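PDB 3K50: putative S41 protease from Bacteroides fragilis NCTC 9343, which is a putative serine protease of peptidase family S41, inferred to cleave peptide bonds, although its actual substrates and physiological role are not established. Local coordinates for residues K124-E127 with S128-L131; N384-T388 with L389-A393. All coordinates share one frame; numbering follows the deposited sequence.

Interaction 1 of 2, residues K124-E127 with S128-L131; sequences KKVE and SELL
In the PDZ-like domain, between strand 113-117 and strand 136-146, a short 3-10 turn packs Glu127 against Leu130 and Val126 against Glu129. Two successive i to i+3 backbone bonds wind it: Glu129 N donates to Val126 O at 2.8 Å, and Leu130 N to Glu127 O at 3.0 Å.

The side chains follow the same spacing. Glu129 sets CG opposite its own carbonyl carbon (chi1 -59°) and then runs extended, which carries the carboxylate obliquely across the flank of Val126; OE2 lies 3.8 Å from Val126 CG1. That apolar flank covers part of the carboxylate, while OE1 forms a salt bridge with Arg136 at the start of the next strand.

Glu127 is also extended, with CG anti to the backbone N, and its OE2 is hydrogen-bonded to Tyr78 OH of strand 76-82. Lys124 NZ forms a salt bridge with Glu127 OE1 at 3.4 Å, and the hydrogen bond within it is weak. Leu130 is the buried member; its side chain touches Phe76 and Tyr78 of strand 76-82 and Ile114 and Met117 of strand 113-117, while its CB rests 3.2 Å from Glu127 O, the oxygen that its own N-H binds.

Upstream, a water bridges the preceding i to i+3 pair: it donates to Lys125 O at 2.9 Å and accepts from Ser128 N at 3.0 Å.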
loop_
_atom_site.group_PDB
_atom_site.type_symbol
_atom_site.label_atom_id
_atom_site.label_comp_id
_atom_site.label_asym_id
_atom_site.label_seq_id
_atom_site.Cartn_x
_atom_site.Cartn_y
_atom_site.Cartn_z
ATOM N N LYS A 124 -22.276 6.659 -13.335
ATOM C CA LYS A 124 -20.917 6.642 -13.902
ATOM C C LYS A 124 -20.493 8.023 -14.447
ATOM O O LYS A 124 -19.291 8.398 -14.385
ATOM C CB LYS A 124 -20.782 5.545 -14.969
ATOM C CG LYS A 124 -20.622 4.145 -14.405
ATOM C CD LYS A 124 -19.206 3.930 -13.874
ATOM C CE LYS A 124 -18.994 2.546 -13.295
ATOM N NZ LYS A 124 -17.572 2.390 -12.815
ATOM N N LYS A 125 -21.465 8.783 -14.945
ATOM C CA LYS A 125 -21.182 10.117 -15.460
ATOM C C LYS A 125 -20.607 11.022 -14.373
ATOM O O LYS A 125 -19.640 11.758 -14.615
ATOM C CB LYS A 125 -22.453 10.779 -16.027
ATOM C CG LYS A 125 -22.298 12.262 -16.378
ATOM N N VAL A 126 -21.206 10.962 -13.177
ATOM C CA VAL A 126 -20.826 11.845 -12.082
ATOM C C VAL A 126 -19.894 11.244 -11.020
ATOM O O VAL A 126 -19.593 11.934 -10.045
ATOM C CB VAL A 126 -22.099 12.451 -11.424
ATOM C CG1 VAL A 126 -22.860 13.345 -12.454
ATOM C CG2 VAL A 126 -22.986 11.361 -10.867
ATOM N N GLU A 127 -19.403 10.009 -11.235
ATOM C CA GLU A 127 -18.472 9.318 -10.309
ATOM C C GLU A 127 -17.239 10.137 -9.890
ATOM O O GLU A 127 -16.727 10.025 -8.737
ATOM C CB GLU A 127 -17.964 7.991 -10.932
ATOM C CG GLU A 127 -17.107 7.162 -9.980
ATOM C CD GLU A 127 -16.459 5.935 -10.588
ATOM O OE1 GLU A 127 -16.782 5.567 -11.741
ATOM O OE2 GLU A 127 -15.607 5.339 -9.890
ATOM N N SER A 128 -16.729 10.947 -10.812
ATOM C CA SER A 128 -15.528 11.733 -10.536
ATOM C C SER A 128 -15.886 12.850 -9.543
ATOM O O SER A 128 -15.000 13.402 -8.890
ATOM C CB SER A 128 -14.848 12.245 -11.843
ATOM O OG SER A 128 -15.563 13.318 -12.459
ATOM N N GLU A 129 -17.177 13.147 -9.370
ATOM C CA GLU A 129 -17.567 14.123 -8.332
ATOM C C GLU A 129 -17.328 13.571 -6.919
ATOM O O GLU A 129 -17.400 14.311 -5.949
ATOM C CB GLU A 129 -19.015 14.574 -8.450
ATOM C CG GLU A 129 -19.339 15.234 -9.788
ATOM C CD GLU A 129 -20.753 15.763 -9.857
ATOM O OE1 GLU A 129 -21.505 15.660 -8.852
ATOM O OE2 GLU A 129 -21.111 16.292 -10.926
ATOM N N LEU A 130 -17.114 12.270 -6.802
ATOM C CA LEU A 130 -16.740 11.659 -5.499
ATOM C C LEU A 130 -15.296 11.949 -5.076
ATOM O O LEU A 130 -14.954 11.789 -3.907
ATOM C CB LEU A 130 -16.918 10.134 -5.555
ATOM C CG LEU A 130 -18.398 9.733 -5.619
ATOM C CD1 LEU A 130 -18.625 8.296 -6.074
ATOM C CD2 LEU A 130 -19.085 10.027 -4.258
ATOM N N LEU A 131 -14.455 12.353 -6.031
ATOM C CA LEU A 131 -13.040 12.558 -5.795
ATOM C C LEU A 131 -12.714 13.946 -5.267
ATOM O O LEU A 131 -11.890 14.095 -4.373
ATOM C CB LEU A 131 -12.289 12.301 -7.086
ATOM C CG LEU A 131 -12.221 10.874 -7.618
ATOM C CD1 LEU A 131 -11.496 10.907 -8.965
ATOM C CD2 LEU A 131 -11.463 9.977 -6.670
HETATM O O HOH W 1 -17.002 11.049 -13.760
#

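Interaction 2 of 2, residues N384-T388 with L389-A393; sequences NTNET and LLNAA
The carboxylate of Glu387 lies beneath the first turn of a helix, with two backbone N-H groups directed at one of its faces. Leu389 N reaches OE2 at 3.0 Å, and Leu390 N reaches OE1; both donors stand above the carboxylate plane. Beside OE2 sits CG of Leu389, and beside OE1 the CB of Leu390 at 3.5 Å. OE2 also forms a salt bridge with Arg232, so the buried charge is shared between an arginine and the helix start, which would probably stabilise the anionic form.

The second flat group, the amide of Asn391, works through its edge. ND2 donates to Thr385 O at 2.9 Å, and that oxygen lies almost in the amide plane. Asn386 brings its own amide obliquely past this one, the two planes 45° apart.

The two bonds to the carboxylate cap helix 388-398, with Glu387 at the N-cap; a sharp bend at chi2 (-85°) folds its chain back under the amides that follow. A type I beta turn from Asn384 to Glu387 leads in, doubled by an Asx turn in which Asn384 OD1 accepts from Asn386 N at 3.0 Å. Asn391 ND2 ties this incoming turn to the helix.

Regular helix bonding then takes over: Asn391 N meets Glu387 O at 2.8 Å, and Ala392 N meets Thr388 O. Leu390 CD2 approaches Asn384 O to 3.7 Å, and the side chains of Leu390 and Thr385 both touch Ile182 of strand 176-184.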
loop_
_atom_site.group_PDB
_atom_site.type_symbol
_atom_site.label_atom_id
_atom_site.label_comp_id
_atom_site.label_asym_id
_atom_site.label_seq_id
_atom_site.Cartn_x
_atom_site.Cartn_y
_atom_site.Cartn_z
ATOM N N ASN A 384 -11.651 -2.950 14.313
ATOM C CA ASN A 384 -12.862 -3.531 14.912
ATOM C C ASN A 384 -12.618 -5.025 14.798
ATOM O O ASN A 384 -12.326 -5.492 13.727
ATOM C CB ASN A 384 -14.108 -3.066 14.143
ATOM C CG ASN A 384 -15.413 -3.634 14.677
ATOM O OD1 ASN A 384 -15.547 -4.839 14.914
ATOM N ND2 ASN A 384 -16.429 -2.773 14.761
ATOM N N THR A 385 -12.709 -5.793 15.892
ATOM C CA THR A 385 -12.351 -7.216 15.857
ATOM C C THR A 385 -13.269 -8.089 15.013
ATOM O O THR A 385 -12.930 -9.248 14.677
ATOM C CB THR A 385 -12.238 -7.821 17.277
ATOM O OG1 THR A 385 -13.463 -7.640 17.955
ATOM C CG2 THR A 385 -11.082 -7.138 18.117
ATOM N N ASN A 386 -14.422 -7.560 14.630
ATOM C CA ASN A 386 -15.309 -8.302 13.730
ATOM C C ASN A 386 -15.020 -7.972 12.267
ATOM O O ASN A 386 -15.609 -8.581 11.378
ATOM C CB ASN A 386 -16.755 -8.008 14.017
ATOM C CG ASN A 386 -17.203 -8.438 15.405
ATOM O OD1 ASN A 386 -17.871 -7.672 16.088
ATOM N ND2 ASN A 386 -16.881 -9.669 15.806
ATOM N N GLU A 387 -14.075 -7.064 11.998
ATOM C CA GLU A 387 -13.721 -6.736 10.633
ATOM C C GLU A 387 -13.158 -7.995 10.019
ATOM O O GLU A 387 -12.323 -8.647 10.644
ATOM C CB GLU A 387 -12.721 -5.592 10.542
ATOM C CG GLU A 387 -12.369 -5.228 9.071
ATOM C CD GLU A 387 -11.260 -6.093 8.476
ATOM O OE1 GLU A 387 -10.292 -6.330 9.206
ATOM O OE2 GLU A 387 -11.339 -6.491 7.277
ATOM N N THR A 388 -13.615 -8.315 8.805
ATOM C CA THR A 388 -13.300 -9.610 8.155
ATOM C C THR A 388 -11.846 -10.131 8.313
ATOM O O THR A 388 -11.639 -11.174 8.923
ATOM C CB THR A 388 -13.710 -9.590 6.670
ATOM O OG1 THR A 388 -15.058 -9.093 6.570
ATOM C CG2 THR A 388 -13.635 -10.964 6.025
ATOM N N LEU A 389 -10.854 -9.407 7.770
ATOM C CA LEU A 389 -9.506 -9.958 7.728
ATOM C C LEU A 389 -8.891 -9.992 9.116
ATOM O O LEU A 389 -8.223 -10.951 9.447
ATOM C CB LEU A 389 -8.594 -9.232 6.705
ATOM C CG LEU A 389 -9.113 -9.028 5.282
ATOM C CD1 LEU A 389 -8.022 -8.370 4.334
ATOM C CD2 LEU A 389 -9.614 -10.330 4.717
ATOM N N LEU A 390 -9.164 -8.994 9.963
ATOM C CA LEU A 390 -8.589 -9.037 11.319
ATOM C C LEU A 390 -9.267 -10.170 12.101
ATOM O O LEU A 390 -8.621 -10.905 12.749
ATOM C CB LEU A 390 -8.732 -7.699 12.044
ATOM C CG LEU A 390 -8.484 -7.673 13.575
ATOM C CD1 LEU A 390 -7.056 -8.128 13.893
ATOM C CD2 LEU A 390 -8.749 -6.315 14.129
ATOM N N ASN A 391 -10.578 -10.307 11.987
ATOM C CA ASN A 391 -11.290 -11.379 12.655
ATOM C C ASN A 391 -10.716 -12.747 12.266
ATOM O O ASN A 391 -10.611 -13.642 13.094
ATOM C CB ASN A 391 -12.768 -11.353 12.316
ATOM C CG ASN A 391 -13.553 -12.319 13.164
ATOM O OD1 ASN A 391 -13.849 -13.400 12.722
ATOM N ND2 ASN A 391 -13.778 -11.971 14.420
ATOM N N ALA A 392 -10.393 -12.918 10.990
ATOM C CA ALA A 392 -9.825 -14.188 10.505
ATOM C C ALA A 392 -8.522 -14.504 11.219
ATOM O O ALA A 392 -8.311 -15.648 11.658
ATOM C CB ALA A 392 -9.614 -14.163 8.971
ATOM N N ALA A 393 -7.626 -13.518 11.302
ATOM C CA ALA A 393 -6.368 -13.678 11.956
ATOM C C ALA A 393 -6.586 -14.065 13.402
ATOM O O ALA A 393 -5.941 -14.973 13.911
ATOM C CB ALA A 393 -5.542 -12.370 11.918
#

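How the interactions relate
Along the chain the two contacts stand in series: interaction 1 is complete before interaction 2 begins, with their centres 31 Å apart and their nearest atoms about 21 Å apart. They share no sheet. Residues 124-131 join two strands of the antiparallel five-stranded sheet of the PDZ-like domain, whereas residues 384-393 start helix 388-398, which packs against the mixed six-stranded sheet that includes strands 176-184, 292-297 and 317-322. Interaction 1 is a 3-10 turn in a loop between strands, interaction 2 a helix start with its incoming turn. The two do not touch each other, and each shapes the chain locally beside a different sheet of the fold.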